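Local coordinates for protein extracellular invertase (Aspergillus kawachii, PDB 5XH8) that probably hydrolyses beta-fructofuranosides and transfers fructosyl units with high activity, probably building fructooligosaccharides such as 1-kestose, at residues A[251-256]-A[340-345]; A[44-49]-A[146-151]; A[432-437]-A[575-580]; A[90-95]-A[135-140]. All blocks are in the same frame, centred on the assembly; numbering follows the deposited sequence.

Followed from the N terminus, the chain shows how a propeller enzyme is sewn together by contacts far apart in sequence. Contact 2 closes the first long loop, bringing 44-49 to 146-151. Contact 4 (90-95 with 135-140) falls wholly within that loop; the two touch where strands 134-140 and 149-150 pair and where K150 meets D93. Contact 1 follows in series, joining 251-256 to 340-345 between two blade sheets, and it meets contact 2 through packing of Y345 on H45. Contact 3 (432-437 with 575-580) comes last, in the C-terminal region, its centre about 35 Å from that of contact 1, and ties two sheets together there.

Contact 1 of 4, residues A[251-256]-A[340-345]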
loop_
_atom_site.group_PDB
_atom_site.type_symbol
_atom_site.label_atom_id
_atom_site.label_comp_id
_atom_site.label_asym_id
_atom_site.label_seq_id
_atom_site.Cartn_x
_atom_site.Cartn_y
_atom_site.Cartn_z
ATOM N N ASN A 251 -21.287 8.326 -8.358
ATOM C CA ASN A 251 -21.408 9.702 -7.876
ATOM C C ASN A 251 -22.556 9.733 -6.855
ATOM O O ASN A 251 -23.545 9.048 -7.047
ATOM C CB ASN A 251 -21.838 10.642 -8.987
ATOM C CG ASN A 251 -20.836 10.763 -10.119
ATOM O OD1 ASN A 251 -20.045 9.867 -10.437
ATOM N ND2 ASN A 251 -20.919 11.859 -10.755
ATOM N N VAL A 252 -22.464 10.609 -5.856
ATOM C CA VAL A 252 -23.522 10.816 -4.856
ATOM C C VAL A 252 -23.755 12.321 -4.716
ATOM O O VAL A 252 -22.807 13.125 -4.646
ATOM C CB VAL A 252 -23.141 10.213 -3.484
ATOM C CG1 VAL A 252 -24.262 10.408 -2.468
ATOM C CG2 VAL A 252 -22.857 8.732 -3.627
ATOM N N PHE A 253 -25.031 12.698 -4.716
ATOM C CA PHE A 253 -25.439 14.107 -4.695
ATOM C C PHE A 253 -26.901 14.185 -4.268
ATOM O O PHE A 253 -27.573 13.162 -4.075
ATOM C CB PHE A 253 -25.239 14.756 -6.082
ATOM C CG PHE A 253 -25.850 13.970 -7.203
ATOM C CD1 PHE A 253 -25.189 12.865 -7.747
ATOM C CD2 PHE A 253 -27.115 14.304 -7.696
ATOM C CE1 PHE A 253 -25.770 12.120 -8.761
ATOM C CE2 PHE A 253 -27.688 13.570 -8.718
ATOM C CZ PHE A 253 -27.022 12.479 -9.254
ATOM N N SER A 254 -27.374 15.401 -4.074
ATOM C CA SER A 254 -28.699 15.605 -3.552
ATOM C C SER A 254 -29.337 16.800 -4.255
ATOM O O SER A 254 -28.690 17.829 -4.490
ATOM C CB SER A 254 -28.657 15.761 -2.005
ATOM O OG SER A 254 -27.828 16.846 -1.604
ATOM N N LEU A 255 -30.618 16.640 -4.566
ATOM C CA LEU A 255 -31.344 17.540 -5.462
ATOM C C LEU A 255 -32.690 18.043 -4.887
ATOM O O LEU A 255 -33.327 17.366 -4.074
ATOM C CB LEU A 255 -31.667 16.781 -6.768
ATOM C CG LEU A 255 -30.495 16.185 -7.558
ATOM C CD1 LEU A 255 -31.010 15.393 -8.772
ATOM C CD2 LEU A 255 -29.516 17.275 -7.945
ATOM N N ASP A 256 -33.105 19.215 -5.357
ATOM C CA ASP A 256 -34.510 19.630 -5.290
ATOM C C ASP A 256 -35.017 19.906 -6.712
ATOM O O ASP A 256 -34.383 19.491 -7.707
ATOM C CB ASP A 256 -34.675 20.820 -4.327
ATOM C CG ASP A 256 -33.957 22.069 -4.774
ATOM O OD1 ASP A 256 -33.499 22.220 -5.945
ATOM O OD2 ASP A 256 -33.826 22.944 -3.914
ATOM N N ASP A 340 -27.635 26.843 -7.420
ATOM C CA ASP A 340 -26.698 25.703 -7.284
ATOM C C ASP A 340 -27.176 24.575 -8.198
ATOM O O ASP A 340 -28.378 24.287 -8.286
ATOM C CB ASP A 340 -26.651 25.163 -5.863
ATOM C CG ASP A 340 -26.090 26.143 -4.842
ATOM O OD1 ASP A 340 -25.307 27.061 -5.146
ATOM O OD2 ASP A 340 -26.432 25.921 -3.670
ATOM N N ARG A 341 -26.241 23.951 -8.907
ATOM C CA ARG A 341 -26.582 22.886 -9.862
ATOM C C ARG A 341 -25.711 21.680 -9.616
ATOM O O ARG A 341 -24.713 21.781 -8.924
ATOM C CB ARG A 341 -26.381 23.391 -11.287
ATOM C CG ARG A 341 -27.444 24.391 -11.715
ATOM C CD ARG A 341 -27.211 24.872 -13.110
ATOM N NE ARG A 341 -26.109 25.820 -13.206
ATOM C CZ ARG A 341 -25.653 26.328 -14.352
ATOM N NH1 ARG A 341 -26.176 25.955 -15.515
ATOM N NH2 ARG A 341 -24.669 27.211 -14.336
ATOM N N PHE A 342 -26.139 20.539 -10.151
ATOM C CA PHE A 342 -25.312 19.370 -10.307
ATOM C C PHE A 342 -25.185 19.086 -11.812
ATOM O O PHE A 342 -26.163 18.696 -12.467
ATOM C CB PHE A 342 -25.891 18.157 -9.587
ATOM C CG PHE A 342 -24.945 16.985 -9.563
ATOM C CD1 PHE A 342 -23.942 16.909 -8.605
ATOM C CD2 PHE A 342 -25.035 15.978 -10.520
ATOM C CE1 PHE A 342 -23.053 15.849 -8.598
ATOM C CE2 PHE A 342 -24.150 14.918 -10.518
ATOM C CZ PHE A 342 -23.151 14.858 -9.567
ATOM N N ILE A 343 -23.978 19.303 -12.344
ATOM C CA ILE A 343 -23.703 19.154 -13.769
ATOM C C ILE A 343 -23.011 17.811 -13.963
ATOM O O ILE A 343 -21.981 17.553 -13.319
ATOM C CB ILE A 343 -22.794 20.293 -14.259
ATOM C CG1 ILE A 343 -23.371 21.677 -13.880
ATOM C CG2 ILE A 343 -22.493 20.151 -15.761
ATOM C CD1 ILE A 343 -24.789 21.947 -14.367
ATOM N N SER A 344 -23.578 16.958 -14.818
ATOM C CA SER A 344 -23.019 15.652 -15.165
ATOM C C SER A 344 -22.606 15.569 -16.650
ATOM O O SER A 344 -23.384 15.945 -17.558
ATOM C CB SER A 344 -24.050 14.562 -14.907
ATOM O OG SER A 344 -23.458 13.287 -15.012
ATOM N N TYR A 345 -21.376 15.098 -16.873
ATOM C CA TYR A 345 -20.862 14.737 -18.189
ATOM C C TYR A 345 -20.820 13.230 -18.303
ATOM O O TYR A 345 -20.080 12.548 -17.580
ATOM C CB TYR A 345 -19.443 15.283 -18.413
ATOM C CG TYR A 345 -19.335 16.773 -18.469
ATOM C CD1 TYR A 345 -19.255 17.529 -17.296
ATOM C CD2 TYR A 345 -19.288 17.443 -19.680
ATOM C CE1 TYR A 345 -19.165 18.910 -17.337
ATOM C CE2 TYR A 345 -19.184 18.816 -19.743
ATOM C CZ TYR A 345 -19.128 19.555 -18.570
ATOM O OH TYR A 345 -19.029 20.920 -18.609
#
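F253 and F342 carry this contact through their aromatic rings, laid face to face as an offset (parallel-displaced) stack. The ring centroids are 3.8 Å apart and the planes are inclined by just 12°. CG of F253 sits over the centre of the F342 ring, while CE2 of F342 sits over the centre of the F253 ring; the closest pair is F253 CD1 to F342 CZ, at 3.4 Å. On F342, chi1 of -171° sets CG opposite the backbone N, and the ring reaches across to F253.

A CH-pi contact adds to the stack, with CB of F253 3.9 Å from the centroid of the F342 ring and above the same face. Aliphatic packing is lighter: L255 CD2 approaches F342 CB at 4.1 Å. The amide group of N251 lies at the edge of the F342 ring, its plane steeply inclined to that of the ring.

No hydrogen bond joins the segments, whose strand axes pass 8.3 Å apart at 137°: they belong to different sheets of the beta-propeller. F253 also packs on F267 and T269 of the adjacent strand 265-274 and on L376 of strand 366-385, while F342 touches Y173 of strand 166-176.

Contact 2 of 4, residues A[44-49]-A[146-151]; sequences LHYTDP and SNFTKL
The backbones of L44 and F148 stay well apart, their CA atoms 10.3 Å from each other, and no hydrogen bond spans the gap; side chains alone bridge it. The setting is the beta-propeller of family GH32, where side chains of one blade fill the space before the next: strand 37-47 belongs to a large mixed sheet, whereas 149-150 is one of the two edge strands of the four-stranded antiparallel sheet that also holds strand 134-140.

F148 is the shared element, approached from two directions. Over one face of its ring comes CD1 of L44, 4.0 Å above the plane and displaced toward the rim, with CE1 of F148 as its nearest atom. L44 has its CG opposite the backbone N (chi1 179°), an extended first step that carries the isopropyl branch toward the phenylalanine. At the edge of the ring and in its plane lies CE1 of Y46, 3.8 Å from CZ of F148; these two side chains advance on each other from opposite directions. All three touching residues are buried, and the contact is apolar throughout.

The surroundings extend this packing: Y46 stacks on H55 of strand 54-60 and touches P111, while F148 rests on A139. Within the first segment, the carbonyl O of L44 lies in the plane of the Y46 ring, at its edge, 3.4 Å from CD1 of Y46.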
loop_
_atom_site.group_PDB
_atom_site.type_symbol
_atom_site.label_atom_id
_atom_site.label_comp_id
_atom_site.label_asym_id
_atom_site.label_seq_id
_atom_site.Cartn_x
_atom_site.Cartn_y
_atom_site.Cartn_z
ATOM N N LEU A 44 -12.457 14.343 -11.991
ATOM C CA LEU A 44 -11.629 15.456 -11.528
ATOM C C LEU A 44 -12.317 16.841 -11.542
ATOM O O LEU A 44 -11.696 17.818 -11.105
ATOM C CB LEU A 44 -10.282 15.479 -12.309
ATOM C CG LEU A 44 -9.218 16.564 -12.058
ATOM C CD1 LEU A 44 -7.808 15.997 -12.058
ATOM C CD2 LEU A 44 -9.323 17.689 -13.065
ATOM N N HIS A 45 -13.593 16.925 -11.935
ATOM C CA HIS A 45 -14.261 18.221 -12.096
ATOM C C HIS A 45 -14.264 19.025 -10.778
ATOM O O HIS A 45 -14.437 18.446 -9.705
ATOM C CB HIS A 45 -15.746 18.101 -12.484
ATOM C CG HIS A 45 -16.065 17.163 -13.599
ATOM N ND1 HIS A 45 -15.297 17.053 -14.741
ATOM C CD2 HIS A 45 -17.136 16.361 -13.792
ATOM C CE1 HIS A 45 -15.841 16.173 -15.559
ATOM N NE2 HIS A 45 -16.972 15.753 -15.015
ATOM N N TYR A 46 -14.105 20.339 -10.854
ATOM C CA TYR A 46 -14.267 21.174 -9.664
ATOM C C TYR A 46 -14.436 22.629 -10.002
ATOM O O TYR A 46 -13.886 23.113 -10.993
ATOM C CB TYR A 46 -13.086 21.019 -8.690
ATOM C CG TYR A 46 -11.757 21.596 -9.151
ATOM C CD1 TYR A 46 -10.943 20.918 -10.064
ATOM C CD2 TYR A 46 -11.291 22.831 -8.654
ATOM C CE1 TYR A 46 -9.709 21.434 -10.461
ATOM C CE2 TYR A 46 -10.060 23.348 -9.045
ATOM C CZ TYR A 46 -9.267 22.650 -9.954
ATOM O OH TYR A 46 -8.036 23.176 -10.355
ATOM N N THR A 47 -15.186 23.325 -9.158
ATOM C CA THR A 47 -15.218 24.772 -9.180
ATOM C C THR A 47 -14.088 25.274 -8.309
ATOM O O THR A 47 -14.028 24.957 -7.128
ATOM C CB THR A 47 -16.545 25.327 -8.641
ATOM O OG1 THR A 47 -17.638 24.713 -9.334
ATOM C CG2 THR A 47 -16.612 26.821 -8.820
ATOM N N ASP A 48 -13.192 26.041 -8.898
ATOM C CA ASP A 48 -12.103 26.677 -8.188
ATOM C C ASP A 48 -12.676 27.848 -7.339
ATOM O O ASP A 48 -13.091 28.856 -7.911
ATOM C CB ASP A 48 -11.086 27.188 -9.205
ATOM C CG ASP A 48 -9.886 27.877 -8.558
ATOM O OD1 ASP A 48 -10.028 28.408 -7.423
ATOM O OD2 ASP A 48 -8.793 27.845 -9.183
ATOM N N PRO A 49 -12.684 27.723 -5.991
ATOM C CA PRO A 49 -13.321 28.788 -5.185
ATOM C C PRO A 49 -12.701 30.177 -5.365
ATOM O O PRO A 49 -13.426 31.157 -5.325
ATOM C CB PRO A 49 -13.182 28.294 -3.740
ATOM C CG PRO A 49 -12.077 27.305 -3.765
ATOM C CD PRO A 49 -12.063 26.691 -5.136
ATOM N N SER A 146 -3.430 23.108 -13.620
ATOM C CA SER A 146 -2.651 22.557 -14.721
ATOM C C SER A 146 -1.836 21.321 -14.344
ATOM O O SER A 146 -1.602 20.466 -15.202
ATOM C CB SER A 146 -1.748 23.621 -15.324
ATOM O OG SER A 146 -2.532 24.561 -16.039
ATOM N N ASN A 147 -1.400 21.231 -13.092
ATOM C CA ASN A 147 -0.656 20.070 -12.593
ATOM C C ASN A 147 -1.154 19.711 -11.210
ATOM O O ASN A 147 -1.231 20.561 -10.341
ATOM C CB ASN A 147 0.848 20.349 -12.514
ATOM C CG ASN A 147 1.455 20.562 -13.867
ATOM O OD1 ASN A 147 1.772 19.607 -14.542
ATOM N ND2 ASN A 147 1.571 21.822 -14.301
ATOM N N PHE A 148 -1.505 18.447 -11.025
ATOM C CA PHE A 148 -1.767 17.906 -9.717
ATOM C C PHE A 148 -0.519 17.143 -9.249
ATOM O O PHE A 148 -0.212 16.090 -9.758
ATOM C CB PHE A 148 -3.032 17.042 -9.737
ATOM C CG PHE A 148 -4.287 17.860 -9.649
ATOM C CD1 PHE A 148 -4.772 18.536 -10.772
ATOM C CD2 PHE A 148 -4.931 18.030 -8.438
ATOM C CE1 PHE A 148 -5.900 19.340 -10.688
ATOM C CE2 PHE A 148 -6.065 18.816 -8.342
ATOM C CZ PHE A 148 -6.556 19.471 -9.474
ATOM N N THR A 149 0.199 17.731 -8.298
ATOM C CA THR A 149 1.410 17.168 -7.742
ATOM C C THR A 149 1.051 16.095 -6.738
ATOM O O THR A 149 0.363 16.352 -5.742
ATOM C CB THR A 149 2.215 18.246 -7.001
ATOM O OG1 THR A 149 2.260 19.415 -7.814
ATOM C CG2 THR A 149 3.653 17.751 -6.687
ATOM N N LYS A 150 1.568 14.902 -6.961
ATOM C CA LYS A 150 1.310 13.803 -6.042
ATOM C C LYS A 150 1.948 14.093 -4.700
ATOM O O LYS A 150 3.091 14.511 -4.649
ATOM C CB LYS A 150 1.859 12.508 -6.605
ATOM C CG LYS A 150 1.191 12.120 -7.924
ATOM C CD LYS A 150 2.005 11.063 -8.644
ATOM C CE LYS A 150 1.486 10.816 -10.045
ATOM N NZ LYS A 150 2.268 9.733 -10.695
ATOM N N LEU A 151 1.209 13.894 -3.616
ATOM C CA LEU A 151 1.821 13.975 -2.297
ATOM C C LEU A 151 2.879 12.874 -2.196
ATOM O O LEU A 151 2.663 11.739 -2.669
ATOM C CB LEU A 151 0.784 13.797 -1.172
ATOM C CG LEU A 151 -0.308 14.847 -1.002
ATOM C CD1 LEU A 151 -0.932 14.662 0.372
ATOM C CD2 LEU A 151 0.208 16.279 -1.176
#

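Contact 3 of 4, residues A[432-437]-A[575-580]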
loop_
_atom_site.group_PDB
_atom_site.type_symbol
_atom_site.label_atom_id
_atom_site.label_comp_id
_atom_site.label_asym_id
_atom_site.label_seq_id
_atom_site.Cartn_x
_atom_site.Cartn_y
_atom_site.Cartn_z
ATOM N N PHE A 432 -34.991 28.128 -38.389
ATOM C CA PHE A 432 -36.184 28.126 -39.238
ATOM C C PHE A 432 -37.163 27.080 -38.728
ATOM O O PHE A 432 -36.795 26.215 -37.922
ATOM C CB PHE A 432 -35.835 27.908 -40.731
ATOM C CG PHE A 432 -35.191 26.577 -41.028
ATOM C CD1 PHE A 432 -35.976 25.455 -41.314
ATOM C CD2 PHE A 432 -33.798 26.443 -41.031
ATOM C CE1 PHE A 432 -35.391 24.233 -41.591
ATOM C CE2 PHE A 432 -33.210 25.213 -41.303
ATOM C CZ PHE A 432 -34.008 24.114 -41.582
ATOM N N THR A 433 -38.410 27.174 -39.194
ATOM C CA THR A 433 -39.468 26.264 -38.760
ATOM C C THR A 433 -40.064 25.534 -39.949
ATOM O O THR A 433 -40.081 26.051 -41.052
ATOM C CB THR A 433 -40.591 27.007 -37.997
ATOM O OG1 THR A 433 -41.150 28.021 -38.844
ATOM C CG2 THR A 433 -40.067 27.665 -36.690
ATOM N N GLU A 434 -40.532 24.318 -39.704
ATOM C CA GLU A 434 -41.225 23.498 -40.664
ATOM C C GLU A 434 -42.642 23.341 -40.117
ATOM O O GLU A 434 -42.817 23.124 -38.916
ATOM C CB GLU A 434 -40.534 22.147 -40.772
ATOM C CG GLU A 434 -41.247 21.096 -41.610
ATOM C CD GLU A 434 -41.189 21.345 -43.107
ATOM O OE1 GLU A 434 -40.295 22.062 -43.616
ATOM O OE2 GLU A 434 -42.039 20.770 -43.802
ATOM N N SER A 435 -43.642 23.443 -40.992
ATOM C CA SER A 435 -45.051 23.449 -40.569
ATOM C C SER A 435 -45.482 22.155 -39.939
ATOM O O SER A 435 -45.140 21.080 -40.420
ATOM C CB SER A 435 -45.984 23.721 -41.762
ATOM O OG SER A 435 -45.836 25.054 -42.198
ATOM N N GLY A 436 -46.285 22.267 -38.887
ATOM C CA GLY A 436 -46.921 21.106 -38.280
ATOM C C GLY A 436 -47.813 20.380 -39.265
ATOM O O GLY A 436 -48.186 20.930 -40.289
ATOM N N ARG A 437 -48.128 19.129 -38.968
ATOM C CA ARG A 437 -48.979 18.321 -39.835
ATOM C C ARG A 437 -49.369 17.053 -39.143
ATOM O O ARG A 437 -48.736 16.647 -38.172
ATOM C CB ARG A 437 -48.247 17.941 -41.114
ATOM C CG ARG A 437 -47.050 17.036 -40.882
ATOM C CD ARG A 437 -46.082 17.142 -42.022
ATOM N NE ARG A 437 -46.729 16.742 -43.249
ATOM C CZ ARG A 437 -46.572 17.313 -44.436
ATOM N NH1 ARG A 437 -45.772 18.361 -44.617
ATOM N NH2 ARG A 437 -47.254 16.826 -45.461
ATOM N N ILE A 575 -33.856 16.119 -43.874
ATOM C CA ILE A 575 -34.725 15.708 -42.785
ATOM C C ILE A 575 -36.141 15.487 -43.307
ATOM O O ILE A 575 -36.623 16.280 -44.096
ATOM C CB ILE A 575 -34.745 16.775 -41.675
ATOM C CG1 ILE A 575 -33.350 16.899 -41.038
ATOM C CG2 ILE A 575 -35.797 16.431 -40.617
ATOM C CD1 ILE A 575 -33.240 18.018 -40.020
ATOM N N SER A 576 -36.799 14.432 -42.839
ATOM C CA SER A 576 -38.176 14.138 -43.213
ATOM C C SER A 576 -38.980 13.694 -42.009
ATOM O O SER A 576 -38.422 13.072 -41.091
ATOM C CB SER A 576 -38.201 13.017 -44.242
ATOM O OG SER A 576 -37.489 13.424 -45.383
ATOM N N PHE A 577 -40.289 13.982 -42.030
ATOM C CA PHE A 577 -41.244 13.335 -41.117
ATOM C C PHE A 577 -41.244 11.859 -41.462
ATOM O O PHE A 577 -41.017 11.486 -42.615
ATOM C CB PHE A 577 -42.679 13.872 -41.273
ATOM C CG PHE A 577 -42.815 15.341 -40.994
ATOM C CD1 PHE A 577 -43.025 15.792 -39.705
ATOM C CD2 PHE A 577 -42.723 16.272 -42.020
ATOM C CE1 PHE A 577 -43.128 17.150 -39.441
ATOM C CE2 PHE A 577 -42.829 17.628 -41.764
ATOM C CZ PHE A 577 -43.031 18.071 -40.470
ATOM N N PHE A 578 -41.467 11.020 -40.465
ATOM C CA PHE A 578 -41.575 9.589 -40.681
ATOM C C PHE A 578 -42.732 9.062 -39.849
ATOM O O PHE A 578 -42.898 9.456 -38.695
ATOM C CB PHE A 578 -40.288 8.863 -40.280
ATOM C CG PHE A 578 -40.490 7.400 -40.004
ATOM C CD1 PHE A 578 -40.623 6.496 -41.050
ATOM C CD2 PHE A 578 -40.594 6.930 -38.704
ATOM C CE1 PHE A 578 -40.824 5.146 -40.802
ATOM C CE2 PHE A 578 -40.794 5.581 -38.446
ATOM C CZ PHE A 578 -40.906 4.683 -39.497
ATOM N N HIS A 579 -43.513 8.163 -40.442
ATOM C CA HIS A 579 -44.669 7.541 -39.783
ATOM C C HIS A 579 -44.968 6.237 -40.525
ATOM O O HIS A 579 -44.958 6.221 -41.765
ATOM C CB HIS A 579 -45.853 8.515 -39.792
ATOM C CG HIS A 579 -47.136 7.917 -39.306
ATOM N ND1 HIS A 579 -47.257 7.311 -38.076
ATOM C CD2 HIS A 579 -48.357 7.838 -39.888
ATOM C CE1 HIS A 579 -48.494 6.875 -37.923
ATOM N NE2 HIS A 579 -49.183 7.184 -39.008
ATOM N N ASN A 580 -45.184 5.139 -39.793
ATOM C CA ASN A 580 -45.308 3.808 -40.434
ATOM C C ASN A 580 -46.741 3.467 -40.896
ATOM O O ASN A 580 -47.000 2.357 -41.342
ATOM C CB ASN A 580 -44.763 2.696 -39.535
ATOM C CG ASN A 580 -45.621 2.442 -38.321
ATOM O OD1 ASN A 580 -46.382 3.311 -37.887
ATOM N ND2 ASN A 580 -45.472 1.267 -37.730
#
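R437 lays its aliphatic CD over one face of the F577 ring, a CH-pi contact with CD 3.4 Å from the centroid and 17° off the ring normal. The fit is close: R437 CD comes within 3.3 Å of F577 CE2, toward which it is displaced. A turn about the CG-CD bond (chi3 -60°) directs NE and the guanidinium onward, and the guanidinium is tilted 46° to the ring instead of lying flat on it. The methylene carbon, not the charge, therefore makes the contact with the ring face.

This meeting of aromatic and aliphatic groups lies between the two sheets of the C-terminal beta-sandwich characteristic of GH32 enzymes. Strand 430-439, interrupted near R437, belongs to one sheet and strand 574-580 to the other. F577 points into the gap, where it also packs on V590 and meets F587 edge-to-face.

Near the far end of the F577 ring, E434 crosses obliquely, its CG 3.7 Å from CZ. A bend at chi2 brings OE2 to the edge of the ring, in its plane and 3.8 Å from CE2, where the weakly positive C-H rim would probably suit a carboxylate. The other oxygen, OE1, accepts a hydrogen bond from the backbone N of K448, and the carbonyl O of S435 lies 3.7 Å from F577 CZ.

Contact 4 of 4, residues A[90-95]-A[135-140]; sequences GINDPV and TQSLAV
T135, near the start of strand 134-140, meets the 90-95 loop through a water molecule. The direct separation from T135 OG1 to the carbonyl O of N92 is 4.1 Å, too long for a bond, and the water fills the step: it donates to N92 O at 2.8 Å and is hydrogen-bonded to T135 OG1 at 2.6 Å. The same hydroxyl also bonds to S117 OG on the neighbouring strand.

Two residues on, S137 makes the direct link. Its OG accepts a weak hydrogen bond from N92 ND2, 3.3 Å long and bent to 128° at the hydrogen, while CB of N92 passes 3.6 Å from that oxygen. With chi1 of -57°, N92 holds CG beside its own backbone N as the amide reaches the strand. S137 OG has a second partner in S117 OG. The N92 amide has further partners: ND2 donates to Q153 O, and OD1 bonds to Y120 OH of the second subunit.

Further along, strand 134-140 pairs with strand 149-150, V140 O probably bonding to the backbone N of T149. The arrangement is that of a four-stranded antiparallel propeller blade, with the loop before strand 96-103 folded against strand 134-140 and, through N92, I91 and P94, forming part of the interface between the two subunits.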
loop_
_atom_site.group_PDB
_atom_site.type_symbol
_atom_site.label_atom_id
_atom_site.label_comp_id
_atom_site.label_asym_id
_atom_site.label_seq_id
_atom_site.Cartn_x
_atom_site.Cartn_y
_atom_site.Cartn_z
ATOM N N GLY A 90 4.492 7.087 -10.841
ATOM C CA GLY A 90 4.941 7.369 -9.464
ATOM C C GLY A 90 5.146 6.100 -8.657
ATOM O O GLY A 90 4.915 4.982 -9.134
ATOM N N ILE A 91 5.499 6.292 -7.396
ATOM C CA ILE A 91 5.673 5.211 -6.459
ATOM C C ILE A 91 4.331 4.472 -6.207
ATOM O O ILE A 91 4.289 3.218 -6.122
ATOM C CB ILE A 91 6.252 5.740 -5.132
ATOM C CG1 ILE A 91 7.661 6.359 -5.344
ATOM C CG2 ILE A 91 6.266 4.661 -4.064
ATOM C CD1 ILE A 91 8.768 5.370 -5.600
ATOM N N ASN A 92 3.255 5.237 -6.076
ATOM C CA ASN A 92 1.936 4.646 -5.745
ATOM C C ASN A 92 1.180 4.176 -6.962
ATOM O O ASN A 92 0.304 3.301 -6.842
ATOM C CB ASN A 92 1.061 5.627 -5.000
ATOM C CG ASN A 92 1.696 6.158 -3.717
ATOM O OD1 ASN A 92 2.642 5.575 -3.150
ATOM N ND2 ASN A 92 1.143 7.270 -3.237
ATOM N N ASP A 93 1.484 4.773 -8.119
ATOM C CA ASP A 93 0.747 4.509 -9.367
ATOM C C ASP A 93 1.702 4.170 -10.527
ATOM O O ASP A 93 1.651 4.804 -11.579
ATOM C CB ASP A 93 -0.164 5.696 -9.723
ATOM C CG ASP A 93 0.557 7.040 -9.738
ATOM O OD1 ASP A 93 1.798 7.092 -9.633
ATOM O OD2 ASP A 93 -0.153 8.061 -9.857
ATOM N N PRO A 94 2.587 3.173 -10.331
ATOM C CA PRO A 94 3.582 2.890 -11.377
ATOM C C PRO A 94 2.948 2.395 -12.680
ATOM O O PRO A 94 3.528 2.596 -13.736
ATOM C CB PRO A 94 4.470 1.796 -10.732
ATOM C CG PRO A 94 3.532 1.101 -9.753
ATOM C CD PRO A 94 2.664 2.216 -9.216
ATOM N N VAL A 95 1.744 1.798 -12.622
ATOM C CA VAL A 95 1.131 1.199 -13.807
ATOM C C VAL A 95 0.073 2.118 -14.424
ATOM O O VAL A 95 0.064 2.288 -15.634
ATOM C CB VAL A 95 0.579 -0.210 -13.475
ATOM C CG1 VAL A 95 -0.276 -0.765 -14.601
ATOM C CG2 VAL A 95 1.747 -1.141 -13.175
ATOM N N THR A 135 -5.194 1.380 -5.094
ATOM C CA THR A 135 -5.128 2.144 -3.854
ATOM C C THR A 135 -5.680 3.533 -4.148
ATOM O O THR A 135 -5.901 3.898 -5.311
ATOM C CB THR A 135 -3.698 2.227 -3.316
ATOM O OG1 THR A 135 -2.844 2.844 -4.279
ATOM C CG2 THR A 135 -3.139 0.835 -3.017
ATOM N N GLN A 136 -5.951 4.299 -3.101
ATOM C CA GLN A 136 -6.430 5.672 -3.287
ATOM C C GLN A 136 -5.385 6.626 -2.717
ATOM O O GLN A 136 -4.997 6.495 -1.534
ATOM C CB GLN A 136 -7.814 5.891 -2.666
ATOM C CG GLN A 136 -8.730 4.667 -2.676
ATOM C CD GLN A 136 -8.997 4.132 -4.067
ATOM O OE1 GLN A 136 -9.097 4.890 -5.039
ATOM N NE2 GLN A 136 -9.132 2.814 -4.169
ATOM N N SER A 137 -4.934 7.565 -3.559
ATOM C CA SER A 137 -3.827 8.468 -3.264
ATOM C C SER A 137 -4.256 9.901 -3.422
ATOM O O SER A 137 -5.284 10.187 -4.067
ATOM C CB SER A 137 -2.634 8.169 -4.180
ATOM O OG SER A 137 -2.074 6.900 -3.868
ATOM N N LEU A 138 -3.458 10.802 -2.849
ATOM C CA LEU A 138 -3.708 12.248 -2.910
ATOM C C LEU A 138 -2.705 12.987 -3.775
ATOM O O LEU A 138 -1.513 12.651 -3.807
ATOM C CB LEU A 138 -3.648 12.884 -1.512
ATOM C CG LEU A 138 -4.737 12.486 -0.507
ATOM C CD1 LEU A 138 -4.434 13.186 0.819
ATOM C CD2 LEU A 138 -6.130 12.843 -0.986
ATOM N N ALA A 139 -3.226 13.993 -4.479
ATOM C CA ALA A 139 -2.437 14.977 -5.167
ATOM C C ALA A 139 -3.094 16.349 -4.975
ATOM O O ALA A 139 -4.296 16.464 -4.707
ATOM C CB ALA A 139 -2.310 14.653 -6.646
ATOM N N VAL A 140 -2.275 17.374 -5.107
ATOM C CA VAL A 140 -2.705 18.753 -4.919
ATOM C C VAL A 140 -2.217 19.616 -6.069
ATOM O O VAL A 140 -1.086 19.470 -6.501
ATOM C CB VAL A 140 -2.107 19.308 -3.606
ATOM C CG1 VAL A 140 -2.390 20.783 -3.495
ATOM C CG2 VAL A 140 -2.726 18.572 -2.429
HETATM O O HOH W 1 -0.218 2.565 -4.208
#